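Local coordinates for fervidolysin (Fervidobacterium pennivorans, PDB 1R6V), which degrades keratin into peptides as a subtilisin-like serine protease and so lets its bacterium grow on native feathers, at residues 182-187 against 236-241; 186-189 against 193-196; 230-235 against 266-271; 255-260 against 287-292. The protein carries 1 engineered substitution. One frame throughout, in Å; residues are numbered along the deposited sequence.

Contact 1: 182-187 against 236-241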
loop_
_atom_site.group_PDB
_atom_site.type_symbol
_atom_site.label_atom_id
_atom_site.label_comp_id
_atom_site.label_asym_id
_atom_site.label_seq_id
_atom_site.Cartn_x
_atom_site.Cartn_y
_atom_site.Cartn_z
ATOM N N PRO A 182 16.019 -6.442 -9.099
ATOM C CA PRO A 182 15.115 -7.544 -8.761
ATOM C C PRO A 182 14.432 -8.312 -9.880
ATOM O O PRO A 182 14.202 -9.506 -9.737
ATOM C CB PRO A 182 14.121 -6.906 -7.780
ATOM C CG PRO A 182 14.108 -5.458 -8.185
ATOM C CD PRO A 182 15.561 -5.163 -8.508
ATOM N N ALA A 183 14.129 -7.657 -10.997
ATOM C CA ALA A 183 13.446 -8.333 -12.092
ATOM C C ALA A 183 14.194 -9.578 -12.547
ATOM O O ALA A 183 13.582 -10.538 -13.012
ATOM C CB ALA A 183 13.270 -7.376 -13.268
ATOM N N PHE A 184 15.512 -9.561 -12.402
ATOM C CA PHE A 184 16.324 -10.690 -12.837
ATOM C C PHE A 184 17.223 -11.223 -11.739
ATOM O O PHE A 184 18.170 -11.970 -12.011
ATOM C CB PHE A 184 17.162 -10.281 -14.041
ATOM C CG PHE A 184 16.352 -9.733 -15.174
ATOM C CD1 PHE A 184 16.143 -8.360 -15.302
ATOM C CD2 PHE A 184 15.765 -10.588 -16.096
ATOM C CE1 PHE A 184 15.359 -7.850 -16.331
ATOM C CE2 PHE A 184 14.978 -10.088 -17.131
ATOM C CZ PHE A 184 14.774 -8.713 -17.248
ATOM N N ASP A 185 16.914 -10.843 -10.500
ATOM C CA ASP A 185 17.681 -11.251 -9.328
ATOM C C ASP A 185 19.164 -11.065 -9.633
ATOM O O ASP A 185 20.007 -11.916 -9.332
ATOM C CB ASP A 185 17.361 -12.708 -8.975
ATOM C CG ASP A 185 18.059 -13.171 -7.722
ATOM O OD1 ASP A 185 18.191 -12.368 -6.776
ATOM O OD2 ASP A 185 18.467 -14.355 -7.675
ATOM N N GLU A 186 19.459 -9.915 -10.235
ATOM C CA GLU A 186 20.801 -9.548 -10.647
ATOM C C GLU A 186 21.443 -8.495 -9.749
ATOM O O GLU A 186 20.893 -7.408 -9.542
ATOM C CB GLU A 186 20.742 -9.026 -12.082
ATOM C CG GLU A 186 22.066 -8.637 -12.695
ATOM C CD GLU A 186 21.882 -7.968 -14.057
ATOM O OE1 GLU A 186 20.960 -8.375 -14.792
ATOM O OE2 GLU A 186 22.660 -7.046 -14.395
ATOM N N GLU A 187 22.609 -8.828 -9.215
ATOM C CA GLU A 187 23.358 -7.917 -8.364
ATOM C C GLU A 187 24.025 -6.900 -9.288
ATOM O O GLU A 187 24.533 -7.266 -10.352
ATOM C CB GLU A 187 24.416 -8.708 -7.588
ATOM C CG GLU A 187 24.289 -8.620 -6.088
ATOM C CD GLU A 187 25.229 -7.586 -5.494
ATOM O OE1 GLU A 187 25.037 -6.376 -5.752
ATOM O OE2 GLU A 187 26.171 -7.993 -4.773
ATOM N N ALA A 236 11.353 -3.008 -22.734
ATOM C CA ALA A 236 11.549 -3.963 -23.814
ATOM C C ALA A 236 11.870 -5.324 -23.210
ATOM O O ALA A 236 11.657 -6.360 -23.843
ATOM C CB ALA A 236 12.689 -3.500 -24.726
ATOM N N LEU A 237 12.374 -5.318 -21.979
ATOM C CA LEU A 237 12.720 -6.550 -21.284
ATOM C C LEU A 237 11.661 -7.022 -20.303
ATOM O O LEU A 237 11.480 -8.222 -20.136
ATOM C CB LEU A 237 14.045 -6.394 -20.537
ATOM C CG LEU A 237 15.278 -6.268 -21.422
ATOM C CD1 LEU A 237 16.500 -5.965 -20.570
ATOM C CD2 LEU A 237 15.454 -7.567 -22.203
ATOM N N VAL A 238 10.966 -6.089 -19.650
ATOM C CA VAL A 238 9.941 -6.464 -18.681
ATOM C C VAL A 238 8.523 -6.104 -19.095
ATOM O O VAL A 238 7.572 -6.377 -18.361
ATOM C CB VAL A 238 10.214 -5.833 -17.302
ATOM C CG1 VAL A 238 11.590 -6.268 -16.799
ATOM C CG2 VAL A 238 10.128 -4.319 -17.402
ATOM N N GLY A 239 8.381 -5.488 -20.262
ATOM C CA GLY A 239 7.063 -5.120 -20.754
ATOM C C GLY A 239 6.424 -3.915 -20.093
ATOM O O GLY A 239 7.030 -3.247 -19.245
ATOM N N GLY A 240 5.183 -3.638 -20.483
ATOM C CA GLY A 240 4.455 -2.509 -19.930
ATOM C C GLY A 240 5.254 -1.221 -19.963
ATOM O O GLY A 240 5.843 -0.878 -20.981
ATOM N N ASN A 241 5.281 -0.505 -18.840
ATOM C CA ASN A 241 6.016 0.750 -18.759
ATOM C C ASN A 241 7.339 0.542 -18.039
ATOM O O ASN A 241 7.983 1.498 -17.600
ATOM C CB ASN A 241 5.183 1.809 -18.029
ATOM C CG ASN A 241 4.847 1.411 -16.608
ATOM O OD1 ASN A 241 5.213 0.324 -16.154
ATOM N ND2 ASN A 241 4.140 2.285 -15.898
#
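In the catalytic domain, the turn of the two-stranded antiparallel sheet 179-181/186-188 meets the last residues of the short helix 235-238, where Ala183 and Phe184 touch Leu237 and Val238. The contact lies at the surface and is small, burying 123 Å². All of it is apolar. Val238 CG1 meets two residues of the turn. Ala183 CB lies 4.1 Å from Val238 CG1, and Phe184 CZ lies 4.0 Å from the same Val238 CG1. Phe184 CZ also reaches Leu237 CB at 4.1 Å. The far end of the phenyl ring therefore rests against two consecutive helix residues, with CZ in the lead. The Phe184 and Leu237 side chains cross at about a right angle. With chi1 at -58°, Val238 CG1 lies anti to the carbonyl carbon, and this is the branch that meets the turn. The turn is closed by a backbone hydrogen bond from Asp185 N to Pro182 O. Its return is a G1 beta bulge, in which Asp185 and Glu186 both face Arg181. A salt bridge joins Glu186 OE1 to Arg181 NH1. Just past Val238, Gly239 leaves the helix with positive phi. No hydrogen bond or salt bridge links 182-187 to 236-241. The contact offers dispersion and partial shielding of a few aliphatic and ring carbons from water, and neither is likely, by itself, to fix the rotation of the Phe184 ring.

Contact 2: 186-189 against 193-196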
loop_
_atom_site.group_PDB
_atom_site.type_symbol
_atom_site.label_atom_id
_atom_site.label_comp_id
_atom_site.label_asym_id
_atom_site.label_seq_id
_atom_site.Cartn_x
_atom_site.Cartn_y
_atom_site.Cartn_z
ATOM N N GLU A 186 19.459 -9.915 -10.235
ATOM C CA GLU A 186 20.801 -9.548 -10.647
ATOM C C GLU A 186 21.443 -8.495 -9.749
ATOM O O GLU A 186 20.893 -7.408 -9.542
ATOM C CB GLU A 186 20.742 -9.026 -12.082
ATOM C CG GLU A 186 22.066 -8.637 -12.695
ATOM C CD GLU A 186 21.882 -7.968 -14.057
ATOM O OE1 GLU A 186 20.960 -8.375 -14.792
ATOM O OE2 GLU A 186 22.660 -7.046 -14.395
ATOM N N GLU A 187 22.609 -8.828 -9.215
ATOM C CA GLU A 187 23.358 -7.917 -8.364
ATOM C C GLU A 187 24.025 -6.900 -9.288
ATOM O O GLU A 187 24.533 -7.266 -10.352
ATOM C CB GLU A 187 24.416 -8.708 -7.588
ATOM C CG GLU A 187 24.289 -8.620 -6.088
ATOM C CD GLU A 187 25.229 -7.586 -5.494
ATOM O OE1 GLU A 187 25.037 -6.376 -5.752
ATOM O OE2 GLU A 187 26.171 -7.993 -4.773
ATOM N N LEU A 188 24.006 -5.626 -8.895
ATOM C CA LEU A 188 24.602 -4.555 -9.685
ATOM C C LEU A 188 25.911 -4.107 -9.038
ATOM O O LEU A 188 25.913 -3.508 -7.963
ATOM C CB LEU A 188 23.627 -3.369 -9.785
ATOM C CG LEU A 188 22.256 -3.728 -10.373
ATOM C CD1 LEU A 188 21.254 -2.578 -10.184
ATOM C CD2 LEU A 188 22.429 -4.060 -11.841
ATOM N N PRO A 189 27.047 -4.398 -9.682
ATOM C CA PRO A 189 28.352 -4.014 -9.130
ATOM C C PRO A 189 28.502 -2.519 -8.868
ATOM O O PRO A 189 27.938 -1.694 -9.591
ATOM C CB PRO A 189 29.336 -4.502 -10.196
ATOM C CG PRO A 189 28.629 -5.682 -10.793
ATOM C CD PRO A 189 27.212 -5.162 -10.933
ATOM N N ASP A 193 26.858 1.407 -14.504
ATOM C CA ASP A 193 25.677 2.067 -15.056
ATOM C C ASP A 193 24.490 1.097 -14.993
ATOM O O ASP A 193 24.495 0.057 -15.667
ATOM C CB ASP A 193 25.974 2.476 -16.505
ATOM C CG ASP A 193 24.766 3.057 -17.220
ATOM O OD1 ASP A 193 23.763 3.392 -16.552
ATOM O OD2 ASP A 193 24.823 3.192 -18.460
ATOM N N SER A 194 23.485 1.417 -14.174
ATOM C CA SER A 194 22.304 0.558 -14.063
ATOM C C SER A 194 21.056 1.332 -14.462
ATOM O O SER A 194 19.954 0.957 -14.090
ATOM C CB SER A 194 22.149 0.018 -12.628
ATOM O OG SER A 194 22.057 1.074 -11.685
ATOM N N SER A 195 21.234 2.371 -15.274
ATOM C CA SER A 195 20.127 3.228 -15.690
ATOM C C SER A 195 19.146 2.616 -16.706
ATOM O O SER A 195 18.726 3.266 -17.661
ATOM C CB SER A 195 20.687 4.578 -16.196
ATOM O OG SER A 195 21.552 4.433 -17.316
ATOM N N TYR A 196 18.761 1.367 -16.477
ATOM C CA TYR A 196 17.837 0.670 -17.364
ATOM C C TYR A 196 16.489 1.357 -17.618
ATOM O O TYR A 196 15.940 1.254 -18.719
ATOM C CB TYR A 196 17.575 -0.736 -16.823
ATOM C CG TYR A 196 18.806 -1.605 -16.761
ATOM C CD1 TYR A 196 19.390 -2.091 -17.927
ATOM C CD2 TYR A 196 19.410 -1.912 -15.545
ATOM C CE1 TYR A 196 20.544 -2.857 -17.883
ATOM C CE2 TYR A 196 20.568 -2.672 -15.493
ATOM C CZ TYR A 196 21.128 -3.140 -16.670
ATOM O OH TYR A 196 22.279 -3.882 -16.634
#
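This is a local, partly buried contact in which Leu188, at the end of strand 186-188, packs on Ser194 and Tyr196 of the loop that leads to helix 200-209. The nearest approach is Leu188 CD1 to Ser194 CB, 3.7 Å. The other methyl, Leu188 CD2, comes to the edge of the Tyr196 ring and lies 4.3 Å from Tyr196 CE2, near the ring plane. Leu188 CD2 also touches Ser194 CB, at 4.2 Å. The leucine CG lies anti to the carbonyl carbon (chi1 -57°), which turns the fork toward the loop. Ser194 gives its CB to the leucine, while its OG is hydrogen-bonded to Val165 N.

The loop is shaped by an Asx turn. Asp193 OD1 accepts from Ser195 N at 3.0 Å, with an N-H...O angle of 164°, and this donor stands above the carboxylate plane. Ser195 OG gives a second bond, 2.6 Å, to Asp193 OD1, at the syn lone pair of that carboxylate oxygen. The other carboxylate oxygen, Asp193 OD2, is bonded to Ile357 N. The turn belongs to the surroundings of the subtilisin-type active site: the side chain of Ser194 is about 9 Å from that of Asp162, the inferred charge-relay aspartate.

At the outer end, Glu186 reaches across with an extended chain. Glu186 OE2 stops 3.9 Å from Tyr196 OH, with the carboxylate and ring planes 79° apart. Arg181 serves both residues, through a salt bridge to Glu186 OE1 and a cation-pi contact with the Tyr196 ring.

Contact 3: 230-235 against 266-271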
loop_
_atom_site.group_PDB
_atom_site.type_symbol
_atom_site.label_atom_id
_atom_site.label_comp_id
_atom_site.label_asym_id
_atom_site.label_seq_id
_atom_site.Cartn_x
_atom_site.Cartn_y
_atom_site.Cartn_z
ATOM N N VAL A 230 16.622 -1.256 -8.948
ATOM C CA VAL A 230 15.910 -0.995 -10.185
ATOM C C VAL A 230 14.484 -1.512 -10.185
ATOM O O VAL A 230 14.261 -2.719 -10.271
ATOM C CB VAL A 230 16.683 -1.615 -11.382
ATOM C CG1 VAL A 230 15.989 -1.283 -12.708
ATOM C CG2 VAL A 230 18.110 -1.090 -11.380
ATOM N N ILE A 231 13.514 -0.603 -10.068
ATOM C CA ILE A 231 12.130 -1.032 -10.108
ATOM C C ILE A 231 11.384 -0.577 -11.361
ATOM O O ILE A 231 10.245 -1.006 -11.594
ATOM C CB ILE A 231 11.363 -0.663 -8.810
ATOM C CG1 ILE A 231 11.266 0.860 -8.623
ATOM C CG2 ILE A 231 12.065 -1.314 -7.625
ATOM C CD1 ILE A 231 10.025 1.258 -7.787
ATOM N N PHE A 232 12.023 0.308 -12.137
ATOM C CA PHE A 232 11.527 0.725 -13.440
ATOM C C PHE A 232 12.694 0.344 -14.321
ATOM O O PHE A 232 13.723 1.008 -14.367
ATOM C CB PHE A 232 11.191 2.215 -13.514
ATOM C CG PHE A 232 9.857 2.515 -12.930
ATOM C CD1 PHE A 232 9.733 2.804 -11.572
ATOM C CD2 PHE A 232 8.702 2.379 -13.700
ATOM C CE1 PHE A 232 8.477 2.942 -10.987
ATOM C CE2 PHE A 232 7.437 2.513 -13.120
ATOM C CZ PHE A 232 7.325 2.796 -11.757
ATOM N N ASP A 233 12.518 -0.799 -14.971
ATOM C CA ASP A 233 13.523 -1.404 -15.824
ATOM C C ASP A 233 13.236 -1.080 -17.295
ATOM O O ASP A 233 12.421 -0.200 -17.596
ATOM C CB ASP A 233 13.484 -2.918 -15.550
ATOM C CG ASP A 233 14.828 -3.599 -15.747
ATOM O OD1 ASP A 233 15.376 -3.506 -16.863
ATOM O OD2 ASP A 233 15.334 -4.238 -14.797
ATOM N N ASP A 234 13.913 -1.778 -18.205
ATOM C CA ASP A 234 13.718 -1.558 -19.639
ATOM C C ASP A 234 12.396 -2.199 -20.067
ATOM O O ASP A 234 12.255 -3.423 -20.016
ATOM C CB ASP A 234 14.863 -2.201 -20.429
ATOM C CG ASP A 234 14.820 -1.849 -21.908
ATOM O OD1 ASP A 234 13.734 -1.521 -22.429
ATOM O OD2 ASP A 234 15.885 -1.914 -22.548
ATOM N N PRO A 235 11.410 -1.392 -20.493
ATOM C CA PRO A 235 10.126 -1.968 -20.910
ATOM C C PRO A 235 10.231 -3.005 -22.025
ATOM O O PRO A 235 9.313 -3.792 -22.228
ATOM C CB PRO A 235 9.309 -0.746 -21.327
ATOM C CG PRO A 235 10.343 0.242 -21.724
ATOM C CD PRO A 235 11.407 0.069 -20.671
ATOM N N HIS A 266 11.678 7.120 -2.801
ATOM C CA HIS A 266 10.652 6.588 -3.716
ATOM C C HIS A 266 9.857 7.694 -4.401
ATOM O O HIS A 266 9.324 8.573 -3.720
ATOM C CB HIS A 266 9.599 5.772 -2.960
ATOM C CG HIS A 266 10.146 4.610 -2.194
ATOM N ND1 HIS A 266 10.269 3.346 -2.740
ATOM C CD2 HIS A 266 10.598 4.525 -0.921
ATOM C CE1 HIS A 266 10.782 2.533 -1.827
ATOM N NE2 HIS A 266 10.988 3.226 -0.716
ATOM N N SER A 267 9.746 7.651 -5.723
ATOM C CA SER A 267 8.915 8.638 -6.411
ATOM C C SER A 267 8.133 7.905 -7.487
ATOM O O SER A 267 8.332 8.114 -8.690
ATOM C CB SER A 267 9.762 9.752 -7.016
ATOM O OG SER A 267 10.284 10.567 -5.970
ATOM N N TRP A 268 7.255 7.022 -7.028
ATOM C CA TRP A 268 6.402 6.215 -7.889
ATOM C C TRP A 268 5.136 5.865 -7.129
ATOM O O TRP A 268 5.048 6.057 -5.913
ATOM C CB TRP A 268 7.128 4.929 -8.289
ATOM C CG TRP A 268 7.582 4.090 -7.086
ATOM C CD1 TRP A 268 8.715 4.271 -6.333
ATOM C CD2 TRP A 268 6.889 2.976 -6.504
ATOM N NE1 TRP A 268 8.766 3.328 -5.314
ATOM C CE2 TRP A 268 7.658 2.531 -5.399
ATOM C CE3 TRP A 268 5.690 2.310 -6.805
ATOM C CZ2 TRP A 268 7.266 1.454 -4.601
ATOM C CZ3 TRP A 268 5.304 1.240 -6.013
ATOM C CH2 TRP A 268 6.092 0.822 -4.920
ATOM N N GLY A 269 4.142 5.351 -7.839
ATOM C CA GLY A 269 2.931 4.967 -7.156
ATOM C C GLY A 269 1.795 4.546 -8.046
ATOM O O GLY A 269 1.905 4.568 -9.272
ATOM N N GLY A 270 0.699 4.169 -7.401
ATOM C CA GLY A 270 -0.489 3.726 -8.108
ATOM C C GLY A 270 -1.676 3.633 -7.172
ATOM O O GLY A 270 -1.527 3.674 -5.951
ATOM N N TRP A 271 -2.865 3.493 -7.749
ATOM C CA TRP A 271 -4.105 3.409 -6.985
ATOM C C TRP A 271 -4.228 2.194 -6.045
ATOM O O TRP A 271 -4.751 2.297 -4.928
ATOM C CB TRP A 271 -5.299 3.396 -7.963
ATOM C CG TRP A 271 -6.587 2.912 -7.349
ATOM C CD1 TRP A 271 -7.479 3.647 -6.630
ATOM C CD2 TRP A 271 -7.083 1.560 -7.339
ATOM N NE1 TRP A 271 -8.495 2.843 -6.169
ATOM C CE2 TRP A 271 -8.277 1.560 -6.588
ATOM C CE3 TRP A 271 -6.629 0.358 -7.890
ATOM C CZ2 TRP A 271 -9.025 0.396 -6.370
ATOM C CZ3 TRP A 271 -7.373 -0.803 -7.673
ATOM C CH2 TRP A 271 -8.557 -0.772 -6.920
#
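The tight part of this contact is the methyl of Ile231 set over one face of the Trp268 indole. Ile231 CD1 lies 3.5 Å from the centroid of the five-membered ring of Trp268, only 9° off its normal, a CH-pi contact. With chi1 at 64° and chi2 extended at 153°, Ile231 CD1 is carried out over the indole. Beside it, the edge of the Phe232 ring meets the root of the tryptophan, with Phe232 CE1 3.6 Å from Trp268 CB. The indole is also tied through its N-H: Trp268 NE1 gives a hydrogen bond of 3.0 Å to His266 ND1, in the plane of the imidazole. Replacing the indole by the methyl of an alanine here is likely to open a gap beneath Ile231 CD1 and to leave His266 ND1 without this donor.

Further along the loop the contact ends, and the chain runs outward to a partly exposed Asp234 and an exposed Pro235. There Asp234 OD1 caps Ala236 N at the start of helix 235-238. The side chain of Ile231 is about 6 Å from that of Asp162, an inferred charge-relay residue. Here the loop after strand 225-230 packs on strand 263-269 of the central, largely parallel sheet, beside the active site of the subtilisin-type alpha/beta fold.

Contact 4: 255-260 against 287-292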
loop_
_atom_site.group_PDB
_atom_site.type_symbol
_atom_site.label_atom_id
_atom_site.label_comp_id
_atom_site.label_asym_id
_atom_site.label_seq_id
_atom_site.Cartn_x
_atom_site.Cartn_y
_atom_site.Cartn_z
ATOM N N TRP A 255 15.719 -6.679 -0.074
ATOM C CA TRP A 255 17.145 -6.797 -0.345
ATOM C C TRP A 255 17.883 -5.572 0.209
ATOM O O TRP A 255 18.901 -5.695 0.894
ATOM C CB TRP A 255 17.379 -6.874 -1.856
ATOM C CG TRP A 255 18.753 -7.290 -2.264
ATOM C CD1 TRP A 255 19.186 -8.564 -2.546
ATOM C CD2 TRP A 255 19.881 -6.427 -2.481
ATOM N NE1 TRP A 255 20.512 -8.539 -2.929
ATOM C CE2 TRP A 255 20.961 -7.242 -2.895
ATOM C CE3 TRP A 255 20.085 -5.042 -2.361
ATOM C CZ2 TRP A 255 22.229 -6.713 -3.193
ATOM C CZ3 TRP A 255 21.351 -4.515 -2.658
ATOM C CH2 TRP A 255 22.400 -5.351 -3.068
ATOM N N ALA A 256 17.363 -4.384 -0.086
ATOM C CA ALA A 256 18.006 -3.151 0.376
ATOM C C ALA A 256 18.077 -3.080 1.898
ATOM O O ALA A 256 19.083 -2.644 2.472
ATOM C CB ALA A 256 17.251 -1.934 -0.162
ATOM N N THR A 257 16.990 -3.475 2.546
ATOM C CA THR A 257 16.936 -3.476 4.006
ATOM C C THR A 257 17.957 -4.463 4.569
ATOM O O THR A 257 18.716 -4.146 5.492
ATOM C CB THR A 257 15.541 -3.898 4.498
ATOM O OG1 THR A 257 14.570 -2.948 4.036
ATOM C CG2 THR A 257 15.500 -3.968 6.036
ATOM N N ASP A 258 17.955 -5.662 4.007
ATOM C CA ASP A 258 18.860 -6.716 4.451
ATOM C C ASP A 258 20.318 -6.372 4.208
ATOM O O ASP A 258 21.197 -6.874 4.910
ATOM C CB ASP A 258 18.552 -8.036 3.743
ATOM C CG ASP A 258 17.276 -8.683 4.232
ATOM O OD1 ASP A 258 16.695 -8.218 5.238
ATOM O OD2 ASP A 258 16.854 -9.672 3.603
ATOM N N HIS A 259 20.579 -5.529 3.211
ATOM C CA HIS A 259 21.935 -5.147 2.881
ATOM C C HIS A 259 22.365 -3.804 3.442
ATOM O O HIS A 259 23.321 -3.203 2.955
ATOM C CB HIS A 259 22.136 -5.196 1.362
ATOM C CG HIS A 259 22.207 -6.589 0.823
ATOM N ND1 HIS A 259 23.393 -7.168 0.420
ATOM C CD2 HIS A 259 21.267 -7.560 0.732
ATOM C CE1 HIS A 259 23.180 -8.436 0.114
ATOM N NE2 HIS A 259 21.898 -8.700 0.296
ATOM N N GLY A 260 21.642 -3.324 4.449
ATOM C CA GLY A 260 22.062 -2.104 5.106
ATOM C C GLY A 260 21.542 -0.722 4.778
ATOM O O GLY A 260 22.004 0.232 5.413
ATOM N N HIS A 287 12.905 -2.524 10.615
ATOM C CA HIS A 287 14.348 -2.681 10.653
ATOM C C HIS A 287 15.008 -1.307 10.812
ATOM O O HIS A 287 16.225 -1.170 10.696
ATOM C CB HIS A 287 14.852 -3.378 9.380
ATOM C CG HIS A 287 14.605 -4.854 9.368
ATOM N ND1 HIS A 287 15.543 -5.767 9.800
ATOM C CD2 HIS A 287 13.505 -5.571 9.041
ATOM C CE1 HIS A 287 15.031 -6.983 9.742
ATOM N NE2 HIS A 287 13.796 -6.891 9.286
ATOM N N GLY A 288 14.181 -0.294 11.076
ATOM C CA GLY A 288 14.674 1.056 11.291
ATOM C C GLY A 288 14.973 1.888 10.063
ATOM O O GLY A 288 15.637 2.915 10.182
ATOM N N VAL A 289 14.494 1.472 8.894
ATOM C CA VAL A 289 14.764 2.234 7.677
ATOM C C VAL A 289 13.687 3.280 7.454
ATOM O O VAL A 289 12.489 3.000 7.599
ATOM C CB VAL A 289 14.829 1.343 6.412
ATOM C CG1 VAL A 289 15.686 0.090 6.657
ATOM C CG2 VAL A 289 13.455 0.988 5.977
ATOM N N VAL A 290 14.125 4.482 7.082
ATOM C CA VAL A 290 13.232 5.608 6.821
ATOM C C VAL A 290 12.810 5.529 5.367
ATOM O O VAL A 290 13.641 5.269 4.506
ATOM C CB VAL A 290 13.962 6.949 7.082
ATOM C CG1 VAL A 290 13.084 8.147 6.659
ATOM C CG2 VAL A 290 14.278 7.043 8.572
ATOM N N MET A 291 11.523 5.736 5.101
ATOM C CA MET A 291 11.008 5.659 3.739
ATOM C C MET A 291 10.461 7.019 3.316
ATOM O O MET A 291 9.445 7.451 3.840
ATOM C CB MET A 291 9.907 4.587 3.667
ATOM C CG MET A 291 10.421 3.155 3.997
ATOM S SD MET A 291 11.611 2.353 2.847
ATOM C CE MET A 291 10.537 1.037 2.060
ATOM N N VAL A 292 11.161 7.668 2.381
ATOM C CA VAL A 292 10.793 8.987 1.850
ATOM C C VAL A 292 10.067 8.741 0.527
ATOM O O VAL A 292 10.585 8.039 -0.350
ATOM C CB VAL A 292 12.065 9.851 1.614
ATOM C CG1 VAL A 292 11.676 11.221 1.044
ATOM C CG2 VAL A 292 12.824 10.037 2.960
#
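Thr257, near the end of helix 246-258, packs on His287 and Val289, which lie between helix 275-286 and strand 290-294. This belongs to the alpha/beta layering of the subtilisin fold, in which helices lie against the mainly parallel sheet.

The contact across the segments is van der Waals in kind. Thr257 CG2 does most of the touching. The Thr257 CG2 methyl lies 4.1 Å from Val289 CG1, and it also meets the base of the His287 imidazole obliquely. Thr257 CG2 is anti to its backbone N, with OG1 anti to the carbonyl carbon (chi1 -62°). This directs the methyl at the neighbouring chain and OG1 back along the helix, where it is hydrogen-bonded to Ile253 O.

Backbone bonds shape both ends. Each helix finishes in a Schellman motif whose C-prime residue is a glycine with positive phi: Gly260 in the first, Gly288 in the second. In the first, Gly260 N bonds to Thr257 O at 3.2 Å. The angles of Gly260 would press any CB against the preceding carbonyl oxygen.

Polar and aromatic contacts involve Tyr283 of helix 275-286. Asp258 OD1 is hydrogen-bonded to Tyr283 OH, and the Tyr283 ring also meets that of His287. On the same histidine, Thr257 CG2 comes within 3.5 Å of His287 CB and 3.6 Å of His287 CG.

All four contacts lie in the catalytic domain. Contacts 3 and 4 are buried, contact 2 is partly buried, and contact 1 is at the surface. The turn before strand 186-188 makes contact 1; the strand itself, through Glu186 and Leu188, makes contact 2. Contacts 3 and 4 reach neighbouring strands of one sheet, 263-269 and 290-294, where His266 N and Val292 O make a probable hydrogen bond. Apolar touching dominates everywhere. Contact 3 alone adds a methyl-on-indole CH-pi interaction, while contact 2 brings a carboxylate near a tyrosine hydroxyl. Contacts 2 and 3 lie nearer the inferred charge-relay residues, whereas 1 and 4 lie away from them.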